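Local coordinates for protein RNA N6-adenosine-methyltransferase METTL16 (PDB 6M1U) that methylates the N6 position of adenosine in RNA, including U6 small nuclear RNA, with its vertebrate conserved region probably contributing to RNA binding, at residues 39-44 with 142-147; 33-38 with 59-64; 10-15 with 151-156; 4-9 with 147-152. One frame throughout, in Å; residues are numbered along the deposited sequence.

The four contacts illustrate how helices cover one face of an antiparallel sheet and then one another. Interactions 1, 2 and 4 are buried: interaction 1 pairs helix 30-44 with helix 136-153, interaction 2 lays helix 30-44 on strand 58-67, and interaction 4 sets helix 136-153 against the edge strand 4-8. Interaction 3 lies nearer the surface, where the end of helix 136-153 meets helix 10-20. No hydrogen bond crosses any of them. Aliphatic groups carry all four, joined by a threonine in interaction 2, aromatic rings in interactions 1 and 4, and the CB of a glutamate in interaction 3.

Interaction 1 of 4, residues 39-44 with 142-147; sequences EKILTD and CTYIRN
I41 and I145 hold nearly the same first torsion, chi1 -69° and -70°, which sets each CG2 anti to its own backbone N and CG1 beside it. From I41 the CG2 branch does most of the touching, while from I145 it is the CG1-CD1 arm. I41 CG2 stands 4.2 Å from I145 CG1, and the arm of I41 runs past it to bring CD1 4.1 Å from the carbonyl oxygen I145 O. The same I41 CG2 also lies 3.9 Å from Y144 CE2, approaching the ring obliquely, the two side chains lying alongside with opposite headings. L42 adds its CD2 methyl, 3.7 Å from I145 CD1; its CB does not aim straight at the other helix, and this terminal branch closes the distance. I145 is thereby gripped by two successive residues of helix 30-44. The axes of segments 39-44 and 142-147 approach to 10.4 Å at an angle of 122°; the two helices cross steeply, with opposed senses, in the helical layer that covers the five-stranded antiparallel sheet of an alpha+beta fold, consistent with a KA-1-like domain. Beneath them L42 also reaches L61 of the sheet, and the Y144 side chain also touches L45. Polar groups of helix 30-44 pair among themselves beside the apolar seam. K40 NZ forms a salt bridge of 2.9 Å with D44 OD2, which offers its syn lone pair, and T43 OG1 donates to K40 O, an oxygen that also accepts from D44 N. E39 pairs with R51 of strand 48-52.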
# COMPACT_ATOMS: atom_id res chain seq x y z
N GLU A 39 -0.55 -2.64 5.15
CA GLU A 39 0.16 -2.62 6.42
C GLU A 39 0.79 -3.98 6.71
O GLU A 39 1.92 -4.05 7.19
CB GLU A 39 -0.78 -2.21 7.55
CG GLU A 39 -1.14 -0.74 7.54
CD GLU A 39 -2.27 -0.37 8.51
OE1 GLU A 39 -3.01 -1.26 8.99
OE2 GLU A 39 -2.41 0.83 8.79
N LYS A 40 0.07 -5.06 6.39
CA LYS A 40 0.65 -6.39 6.53
C LYS A 40 1.86 -6.56 5.62
O LYS A 40 2.91 -7.07 6.04
CB LYS A 40 -0.42 -7.44 6.21
CG LYS A 40 -0.30 -8.74 7.00
CD LYS A 40 0.67 -9.71 6.36
CE LYS A 40 1.23 -10.66 7.41
NZ LYS A 40 1.82 -11.90 6.78
N ILE A 41 1.76 -6.11 4.38
CA ILE A 41 2.84 -6.29 3.42
C ILE A 41 4.08 -5.52 3.86
O ILE A 41 5.22 -6.00 3.70
CB ILE A 41 2.37 -5.84 2.02
CG1 ILE A 41 1.33 -6.82 1.49
CG2 ILE A 41 3.58 -5.62 1.09
CD1 ILE A 41 0.50 -6.26 0.42
N LEU A 42 3.89 -4.31 4.39
CA LEU A 42 5.03 -3.48 4.76
C LEU A 42 5.71 -4.04 5.99
O LEU A 42 6.94 -4.19 6.00
CB LEU A 42 4.61 -2.02 4.98
CG LEU A 42 4.08 -1.34 3.71
CD1 LEU A 42 3.55 0.06 3.97
CD2 LEU A 42 5.15 -1.31 2.66
N THR A 43 4.94 -4.37 7.05
CA THR A 43 5.58 -4.91 8.25
C THR A 43 6.41 -6.15 7.91
O THR A 43 7.50 -6.32 8.44
CB THR A 43 4.58 -5.27 9.36
OG1 THR A 43 3.75 -6.31 8.88
CG2 THR A 43 3.73 -4.09 9.77
N ASP A 44 5.92 -6.98 6.99
CA ASP A 44 6.68 -8.15 6.56
C ASP A 44 8.02 -7.76 5.97
O ASP A 44 9.00 -8.49 6.14
CB ASP A 44 5.86 -8.98 5.56
CG ASP A 44 4.64 -9.67 6.21
OD1 ASP A 44 4.50 -9.61 7.47
OD2 ASP A 44 3.82 -10.27 5.47
N CYS A 142 6.34 0.40 -4.90
CA CYS A 142 4.95 0.41 -5.35
C CYS A 142 4.66 -0.80 -6.22
O CYS A 142 3.63 -1.46 -6.05
CB CYS A 142 4.66 1.69 -6.12
SG CYS A 142 2.94 1.77 -6.72
N THR A 143 5.55 -1.08 -7.18
CA THR A 143 5.38 -2.28 -7.99
C THR A 143 5.40 -3.53 -7.11
O THR A 143 4.67 -4.48 -7.38
CB THR A 143 6.47 -2.38 -9.06
OG1 THR A 143 6.55 -1.15 -9.78
CG2 THR A 143 6.14 -3.48 -10.06
N TYR A 144 6.21 -3.52 -6.04
CA TYR A 144 6.24 -4.70 -5.18
C TYR A 144 4.93 -4.86 -4.43
O TYR A 144 4.33 -5.94 -4.45
CB TYR A 144 7.41 -4.63 -4.21
CG TYR A 144 7.34 -5.74 -3.18
CD1 TYR A 144 7.68 -7.05 -3.52
CD2 TYR A 144 6.93 -5.48 -1.87
CE1 TYR A 144 7.61 -8.07 -2.58
CE2 TYR A 144 6.85 -6.50 -0.94
CZ TYR A 144 7.19 -7.79 -1.29
OH TYR A 144 7.10 -8.81 -0.35
N ILE A 145 4.46 -3.78 -3.79
CA ILE A 145 3.24 -3.85 -2.98
C ILE A 145 2.06 -4.32 -3.83
O ILE A 145 1.40 -5.31 -3.50
CB ILE A 145 2.95 -2.49 -2.33
CG1 ILE A 145 3.99 -2.20 -1.23
CG2 ILE A 145 1.49 -2.46 -1.82
CD1 ILE A 145 4.13 -0.71 -0.85
N ARG A 146 1.78 -3.61 -4.91
CA ARG A 146 0.72 -3.99 -5.83
C ARG A 146 0.88 -5.43 -6.29
O ARG A 146 -0.11 -6.16 -6.44
CB ARG A 146 0.69 -3.03 -7.01
CG ARG A 146 -0.38 -3.29 -8.03
CD ARG A 146 -0.33 -2.22 -9.10
NE ARG A 146 -1.36 -2.39 -10.12
CZ ARG A 146 -1.64 -1.48 -11.04
NH1 ARG A 146 -0.95 -0.34 -11.05
NH2 ARG A 146 -2.59 -1.70 -11.95
N ASN A 147 2.13 -5.87 -6.50
CA ASN A 147 2.35 -7.27 -6.84
C ASN A 147 1.97 -8.16 -5.67
O ASN A 147 1.26 -9.16 -5.84
CB ASN A 147 3.80 -7.51 -7.26
CG ASN A 147 4.05 -7.17 -8.75
OD1 ASN A 147 3.18 -6.58 -9.44
ND2 ASN A 147 5.23 -7.54 -9.24

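Interaction 2 of 4, residues 33-38 with 59-64; sequences VVTTWI and VSLFLT
T35 carries the first shell with its hydroxyl and its methyl together. OG1 lies 3.5 Å from V59 CB, and CG2 is 3.6 Å from V59 CG1, so the branched ends of both residues interleave at an oblique angle. One turn further along the helix, I38 presents its CG2 to L61 CD1 at 4.0 Å. Chi1 of I38, -63°, makes this methyl the branch anti to the backbone N and directs it at the leucine. No polar group bridges the two segments; T35 OG1 is instead hydrogen-bonded to I31 O, a bond that satisfies the hydroxyl, so its approach to V59 is packing alone. The arrangement is that of a helix lying on a sheet: the axes of segments 33-38 and 59-64 approach to 9.2 Å, 14° from parallel. Strand alternation supplies the partners: V59 and L61 point their CB atoms toward the helix while S60 points away and bonds through OG to N115. Around this shell, V59 and L61 pair by backbone bonds with V116 and I114 of strand 108-119, S60 and F62 with V52 and K50 of strand 48-52. T36 OG1 donates to V33 O at 2.8 Å, an oxygen shared with W37 N.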
# COMPACT_ATOMS: atom_id res chain seq x y z
N VAL A 33 -9.88 -2.04 4.55
CA VAL A 33 -9.40 -3.44 4.37
C VAL A 33 -8.09 -3.41 3.60
O VAL A 33 -7.09 -3.93 4.13
CB VAL A 33 -10.46 -4.30 3.65
CG1 VAL A 33 -9.83 -5.51 2.99
CG2 VAL A 33 -11.58 -4.71 4.58
N VAL A 34 -8.10 -2.82 2.40
CA VAL A 34 -6.90 -2.73 1.53
C VAL A 34 -5.72 -2.18 2.35
O VAL A 34 -4.66 -2.82 2.35
CB VAL A 34 -7.17 -1.85 0.30
CG1 VAL A 34 -5.90 -1.55 -0.47
CG2 VAL A 34 -8.21 -2.48 -0.62
N THR A 35 -5.93 -1.05 3.03
CA THR A 35 -4.86 -0.43 3.81
C THR A 35 -4.25 -1.41 4.80
O THR A 35 -3.02 -1.53 4.88
CB THR A 35 -5.40 0.79 4.54
OG1 THR A 35 -5.80 1.79 3.59
CG2 THR A 35 -4.33 1.35 5.47
N THR A 36 -5.09 -2.13 5.55
CA THR A 36 -4.52 -3.08 6.50
C THR A 36 -3.82 -4.24 5.81
O THR A 36 -3.00 -4.91 6.45
CB THR A 36 -5.59 -3.62 7.44
OG1 THR A 36 -6.38 -4.55 6.72
CG2 THR A 36 -6.48 -2.52 7.98
N TRP A 37 -4.11 -4.50 4.52
CA TRP A 37 -3.29 -5.47 3.79
C TRP A 37 -1.97 -4.85 3.35
O TRP A 37 -0.93 -5.52 3.38
CB TRP A 37 -4.04 -6.03 2.59
CG TRP A 37 -4.95 -7.17 2.91
CD1 TRP A 37 -6.32 -7.20 2.76
CD2 TRP A 37 -4.58 -8.45 3.43
NE1 TRP A 37 -6.83 -8.43 3.16
CE2 TRP A 37 -5.78 -9.21 3.57
CE3 TRP A 37 -3.36 -9.04 3.79
CZ2 TRP A 37 -5.77 -10.51 4.06
CZ3 TRP A 37 -3.38 -10.34 4.27
CH2 TRP A 37 -4.57 -11.05 4.40
N ILE A 38 -1.98 -3.58 2.94
CA ILE A 38 -0.69 -2.92 2.71
C ILE A 38 0.12 -2.87 4.01
O ILE A 38 1.34 -3.08 4.01
CB ILE A 38 -0.90 -1.51 2.12
CG1 ILE A 38 -1.57 -1.61 0.75
CG2 ILE A 38 0.41 -0.85 1.91
CD1 ILE A 38 -2.10 -0.29 0.24
N VAL A 59 -7.63 6.57 3.64
CA VAL A 59 -6.75 6.19 4.73
C VAL A 59 -5.31 6.38 4.28
O VAL A 59 -4.98 6.06 3.13
CB VAL A 59 -6.98 4.73 5.14
CG1 VAL A 59 -6.10 4.35 6.33
CG2 VAL A 59 -8.44 4.49 5.41
N SER A 60 -4.45 6.89 5.16
CA SER A 60 -3.08 7.21 4.79
C SER A 60 -2.08 6.48 5.68
O SER A 60 -2.23 6.44 6.91
CB SER A 60 -2.80 8.71 4.90
OG SER A 60 -3.77 9.45 4.18
N LEU A 61 -1.04 5.94 5.05
CA LEU A 61 0.16 5.47 5.73
C LEU A 61 1.31 6.41 5.45
O LEU A 61 1.54 6.77 4.30
CB LEU A 61 0.56 4.10 5.23
CG LEU A 61 -0.44 3.05 5.53
CD1 LEU A 61 0.10 1.79 4.89
CD2 LEU A 61 -0.50 2.98 7.04
N PHE A 62 2.06 6.78 6.48
CA PHE A 62 3.37 7.36 6.29
C PHE A 62 4.40 6.27 6.53
O PHE A 62 4.35 5.57 7.56
CB PHE A 62 3.63 8.54 7.23
CG PHE A 62 4.89 9.28 6.91
CD1 PHE A 62 6.11 8.89 7.46
CD2 PHE A 62 4.88 10.35 6.04
CE1 PHE A 62 7.26 9.57 7.14
CE2 PHE A 62 6.06 11.02 5.71
CZ PHE A 62 7.23 10.63 6.27
N LEU A 63 5.33 6.09 5.59
CA LEU A 63 6.27 4.99 5.73
C LEU A 63 7.70 5.46 5.51
O LEU A 63 7.96 6.44 4.81
CB LEU A 63 5.93 3.82 4.79
CG LEU A 63 6.35 4.06 3.36
CD1 LEU A 63 7.58 3.24 3.03
CD2 LEU A 63 5.21 3.71 2.46
N THR A 64 8.61 4.74 6.14
CA THR A 64 10.03 5.04 6.14
C THR A 64 10.73 3.75 5.77
O THR A 64 10.72 2.80 6.56
CB THR A 64 10.48 5.53 7.52
OG1 THR A 64 9.87 6.79 7.79
CG2 THR A 64 11.96 5.70 7.56

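Interaction 3 of 4, residues 10-15 with 151-156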
# COMPACT_ATOMS: atom_id res chain seq x y z
N ALA A 10 -12.97 -2.97 -7.31
CA ALA A 10 -13.97 -3.25 -6.28
C ALA A 10 -14.19 -4.74 -6.07
O ALA A 10 -14.66 -5.14 -5.00
CB ALA A 10 -15.29 -2.56 -6.62
N SER A 11 -13.86 -5.56 -7.08
CA SER A 11 -13.84 -7.01 -6.90
C SER A 11 -12.59 -7.48 -6.17
O SER A 11 -12.66 -8.37 -5.31
CB SER A 11 -13.93 -7.69 -8.25
OG SER A 11 -12.92 -7.15 -9.07
N VAL A 12 -11.43 -6.92 -6.51
CA VAL A 12 -10.24 -7.28 -5.75
C VAL A 12 -10.42 -6.90 -4.28
O VAL A 12 -10.01 -7.64 -3.37
CB VAL A 12 -8.97 -6.63 -6.35
CG1 VAL A 12 -7.72 -7.30 -5.79
CG2 VAL A 12 -8.99 -6.75 -7.85
N MET A 13 -11.06 -5.77 -4.01
CA MET A 13 -11.38 -5.47 -2.62
C MET A 13 -12.24 -6.57 -2.01
O MET A 13 -11.87 -7.16 -0.99
CB MET A 13 -12.07 -4.12 -2.51
CG MET A 13 -11.14 -2.97 -2.72
SD MET A 13 -12.08 -1.45 -2.68
CE MET A 13 -11.22 -0.60 -1.40
N LYS A 14 -13.36 -6.90 -2.66
CA LYS A 14 -14.22 -7.96 -2.15
C LYS A 14 -13.41 -9.21 -1.81
O LYS A 14 -13.58 -9.80 -0.73
CB LYS A 14 -15.32 -8.29 -3.17
CG LYS A 14 -16.40 -7.18 -3.37
CD LYS A 14 -17.70 -7.68 -4.09
CE LYS A 14 -17.94 -7.02 -5.47
NZ LYS A 14 -18.71 -5.75 -5.44
N GLU A 15 -12.47 -9.59 -2.67
CA GLU A 15 -11.67 -10.77 -2.35
C GLU A 15 -10.72 -10.51 -1.18
O GLU A 15 -10.46 -11.41 -0.38
CB GLU A 15 -10.89 -11.21 -3.58
CG GLU A 15 -10.76 -12.72 -3.70
CD GLU A 15 -12.10 -13.40 -3.60
OE1 GLU A 15 -12.30 -14.18 -2.65
OE2 GLU A 15 -12.96 -13.14 -4.47
N ARG A 151 -0.84 -11.39 -5.43
CA ARG A 151 -0.58 -12.74 -4.96
C ARG A 151 -1.63 -13.17 -3.93
O ARG A 151 -2.20 -14.25 -4.03
CB ARG A 151 0.84 -12.86 -4.41
CG ARG A 151 1.87 -12.72 -5.52
CD ARG A 151 3.19 -13.38 -5.19
NE ARG A 151 3.24 -14.75 -5.69
CZ ARG A 151 4.34 -15.51 -5.67
NH1 ARG A 151 5.48 -15.02 -5.16
NH2 ARG A 151 4.30 -16.75 -6.15
N LEU A 152 -1.93 -12.28 -2.96
CA LEU A 152 -2.95 -12.58 -1.95
C LEU A 152 -4.29 -12.94 -2.60
O LEU A 152 -4.99 -13.85 -2.13
CB LEU A 152 -3.13 -11.38 -1.02
CG LEU A 152 -2.04 -10.91 -0.06
CD1 LEU A 152 -2.36 -9.50 0.42
CD2 LEU A 152 -1.92 -11.85 1.12
N VAL A 153 -4.67 -12.24 -3.67
CA VAL A 153 -5.98 -12.47 -4.27
C VAL A 153 -6.04 -13.76 -5.09
O VAL A 153 -7.13 -14.29 -5.30
CB VAL A 153 -6.37 -11.22 -5.09
CG1 VAL A 153 -7.34 -11.55 -6.20
CG2 VAL A 153 -7.01 -10.21 -4.17
N ALA A 154 -4.89 -14.32 -5.52
CA ALA A 154 -4.85 -15.68 -6.07
C ALA A 154 -4.83 -16.71 -4.93
O ALA A 154 -3.89 -17.48 -4.74
CB ALA A 154 -3.66 -15.86 -7.00
N VAL A 155 -5.92 -16.69 -4.16
CA VAL A 155 -6.18 -17.56 -3.01
C VAL A 155 -7.26 -18.54 -3.46
O VAL A 155 -8.05 -19.04 -2.66
CB VAL A 155 -6.59 -16.74 -1.76
CG1 VAL A 155 -7.94 -15.99 -1.98
CG2 VAL A 155 -6.59 -17.58 -0.47
N ASN A 156 -7.30 -18.80 -4.76
CA ASN A 156 -8.38 -19.58 -5.34
C ASN A 156 -7.97 -21.05 -5.49
O ASN A 156 -7.50 -21.67 -4.53
CB ASN A 156 -8.77 -18.97 -6.69
CG ASN A 156 -8.99 -17.45 -6.61
OD1 ASN A 156 -9.58 -16.94 -5.65
ND2 ASN A 156 -8.50 -16.72 -7.60
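E15 and V153 come closest in backbone terms, their CA atoms 6.2 Å apart, at the point where helix 136-153 finishes and A154 turns away as the centre of an inverse gamma turn. The CG2 methyl of V153 meets V12 CG1 at 3.4 Å, the two side chains lying across each other at about a right angle, and the same methyl comes 4.0 Å from the carbonyl oxygen V12 O. With chi1 at -165°, V12 sends CG1 anti to its backbone N, which places that methyl against V153. E15 meets V153 through its CB, 4.1 Å from V153 CG2, while the chain beyond bends at chi2 alongside V155. Here the last turn of the C-terminal helix rests on helix 10-20, the first helix of the fold, which directly follows the edge strand 4-8. L16 also touches V153, extending the apolar patch, and the side chain of K19 meets V155 at its margin. At the other end of segment 10-15 the A10 N-H is hydrogen-bonded to D122 OD1, tying the start of the helix to strand 122-131. The CB of M13 points away from the contact, and its side chain touches I31 and V34 of helix 30-44.

Interaction 4 of 4, residues 4-9 with 147-152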
# COMPACT_ATOMS: atom_id res chain seq x y z
N ILE A 4 2.77 8.21 -7.94
CA ILE A 4 2.45 6.94 -8.57
C ILE A 4 1.10 6.48 -8.07
O ILE A 4 0.76 6.65 -6.89
CB ILE A 4 3.50 5.86 -8.24
CG1 ILE A 4 4.91 6.35 -8.39
CG2 ILE A 4 3.29 4.64 -9.12
CD1 ILE A 4 5.84 5.35 -7.71
N THR A 5 0.33 5.85 -8.95
CA THR A 5 -0.95 5.31 -8.53
C THR A 5 -1.17 3.91 -9.09
O THR A 5 -0.46 3.47 -10.00
CB THR A 5 -2.11 6.20 -8.95
OG1 THR A 5 -2.06 6.34 -10.36
CG2 THR A 5 -1.98 7.55 -8.29
N PHE A 6 -2.14 3.22 -8.51
CA PHE A 6 -2.68 1.99 -9.07
C PHE A 6 -4.01 1.72 -8.39
O PHE A 6 -4.13 1.86 -7.17
CB PHE A 6 -1.70 0.81 -8.92
CG PHE A 6 -1.62 0.21 -7.53
CD1 PHE A 6 -0.64 0.63 -6.64
CD2 PHE A 6 -2.49 -0.79 -7.14
CE1 PHE A 6 -0.55 0.08 -5.37
CE2 PHE A 6 -2.40 -1.34 -5.85
CZ PHE A 6 -1.43 -0.90 -4.97
N VAL A 7 -5.01 1.35 -9.19
CA VAL A 7 -6.34 1.02 -8.70
C VAL A 7 -6.32 -0.37 -8.08
O VAL A 7 -5.59 -1.25 -8.52
CB VAL A 7 -7.37 1.08 -9.86
CG1 VAL A 7 -8.63 0.33 -9.50
CG2 VAL A 7 -7.71 2.51 -10.24
N VAL A 8 -7.10 -0.56 -7.02
CA VAL A 8 -7.57 -1.88 -6.63
C VAL A 8 -9.05 -1.95 -7.01
O VAL A 8 -9.87 -1.17 -6.50
CB VAL A 8 -7.37 -2.15 -5.14
CG1 VAL A 8 -7.99 -3.46 -4.77
CG2 VAL A 8 -5.91 -2.18 -4.78
N LEU A 9 -9.39 -2.87 -7.91
CA LEU A 9 -10.77 -2.99 -8.37
C LEU A 9 -11.71 -3.45 -7.24
O LEU A 9 -11.34 -4.24 -6.36
CB LEU A 9 -10.86 -3.97 -9.55
CG LEU A 9 -10.44 -3.45 -10.92
CD1 LEU A 9 -10.38 -4.57 -11.94
CD2 LEU A 9 -11.39 -2.35 -11.36
N ASN A 147 2.13 -5.87 -6.50
CA ASN A 147 2.35 -7.27 -6.84
C ASN A 147 1.97 -8.16 -5.67
O ASN A 147 1.26 -9.16 -5.84
CB ASN A 147 3.80 -7.51 -7.26
CG ASN A 147 4.05 -7.17 -8.75
OD1 ASN A 147 3.18 -6.58 -9.44
ND2 ASN A 147 5.23 -7.54 -9.24
N GLN A 148 2.37 -7.78 -4.46
CA GLN A 148 2.02 -8.57 -3.29
C GLN A 148 0.50 -8.67 -3.12
O GLN A 148 -0.01 -9.73 -2.76
CB GLN A 148 2.67 -7.99 -2.04
CG GLN A 148 3.04 -9.04 -1.01
CD GLN A 148 3.97 -10.11 -1.56
OE1 GLN A 148 5.11 -9.82 -1.90
NE2 GLN A 148 3.49 -11.34 -1.66
N ILE A 149 -0.22 -7.58 -3.41
CA ILE A 149 -1.68 -7.61 -3.29
C ILE A 149 -2.26 -8.71 -4.15
O ILE A 149 -3.11 -9.49 -3.70
CB ILE A 149 -2.32 -6.25 -3.66
CG1 ILE A 149 -2.27 -5.28 -2.48
CG2 ILE A 149 -3.76 -6.47 -4.14
CD1 ILE A 149 -2.95 -3.95 -2.78
N PHE A 150 -1.80 -8.81 -5.38
CA PHE A 150 -2.43 -9.74 -6.29
C PHE A 150 -2.00 -11.17 -6.03
O PHE A 150 -2.77 -12.09 -6.30
CB PHE A 150 -2.20 -9.30 -7.74
CG PHE A 150 -3.08 -8.13 -8.14
CD1 PHE A 150 -4.41 -8.34 -8.49
CD2 PHE A 150 -2.59 -6.83 -8.10
CE1 PHE A 150 -5.22 -7.28 -8.82
CE2 PHE A 150 -3.39 -5.75 -8.43
CZ PHE A 150 -4.71 -5.97 -8.79
N ARG A 151 -0.84 -11.39 -5.43
CA ARG A 151 -0.58 -12.74 -4.96
C ARG A 151 -1.63 -13.17 -3.93
O ARG A 151 -2.20 -14.25 -4.03
CB ARG A 151 0.84 -12.86 -4.41
CG ARG A 151 1.87 -12.72 -5.52
CD ARG A 151 3.19 -13.38 -5.19
NE ARG A 151 3.24 -14.75 -5.69
CZ ARG A 151 4.34 -15.51 -5.67
NH1 ARG A 151 5.48 -15.02 -5.16
NH2 ARG A 151 4.30 -16.75 -6.15
N LEU A 152 -1.93 -12.28 -2.96
CA LEU A 152 -2.95 -12.58 -1.95
C LEU A 152 -4.29 -12.94 -2.60
O LEU A 152 -4.99 -13.85 -2.13
CB LEU A 152 -3.13 -11.38 -1.02
CG LEU A 152 -2.04 -10.91 -0.06
CD1 LEU A 152 -2.36 -9.50 0.42
CD2 LEU A 152 -1.92 -11.85 1.12
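I149 reaches toward V8 tip to tip, its CD1 4.0 Å from V8 CG2, and the same methyl meets the ring of F6 near its plane. This is helix-on-sheet packing at the edge of the five-stranded antiparallel sheet: strand 4-8 is an outermost strand, joined by backbone hydrogen bonds of I4, F6 and V8 to M127, V125 and A123 of strand 122-131, and helix 136-153 lies over it. F6 comes in with the far end of its ring. Chi1 of 76° seats CG in the crowded position between the backbone N and the carbonyl carbon, and the ring then projects toward the helix so that CZ is 4.1 Å from I149 CD1, with CE2 at a like distance. The methyl therefore touches the rim of the ring and not a face, and one carbon spans two strand residues that lie on the same side of the strand. Chi1 of -83° leaves I149 CG1 beside the backbone N, which aims the CD1 arm at the strand. I149 touches I41 of helix 30-44 as well, while V8 meets M13 of helix 10-20, so three helices converge here. The second branch of the isoleucine serves its own helix: I149 CG2 sits 4.2 Å above the plane of the F150 ring, offset toward its rim.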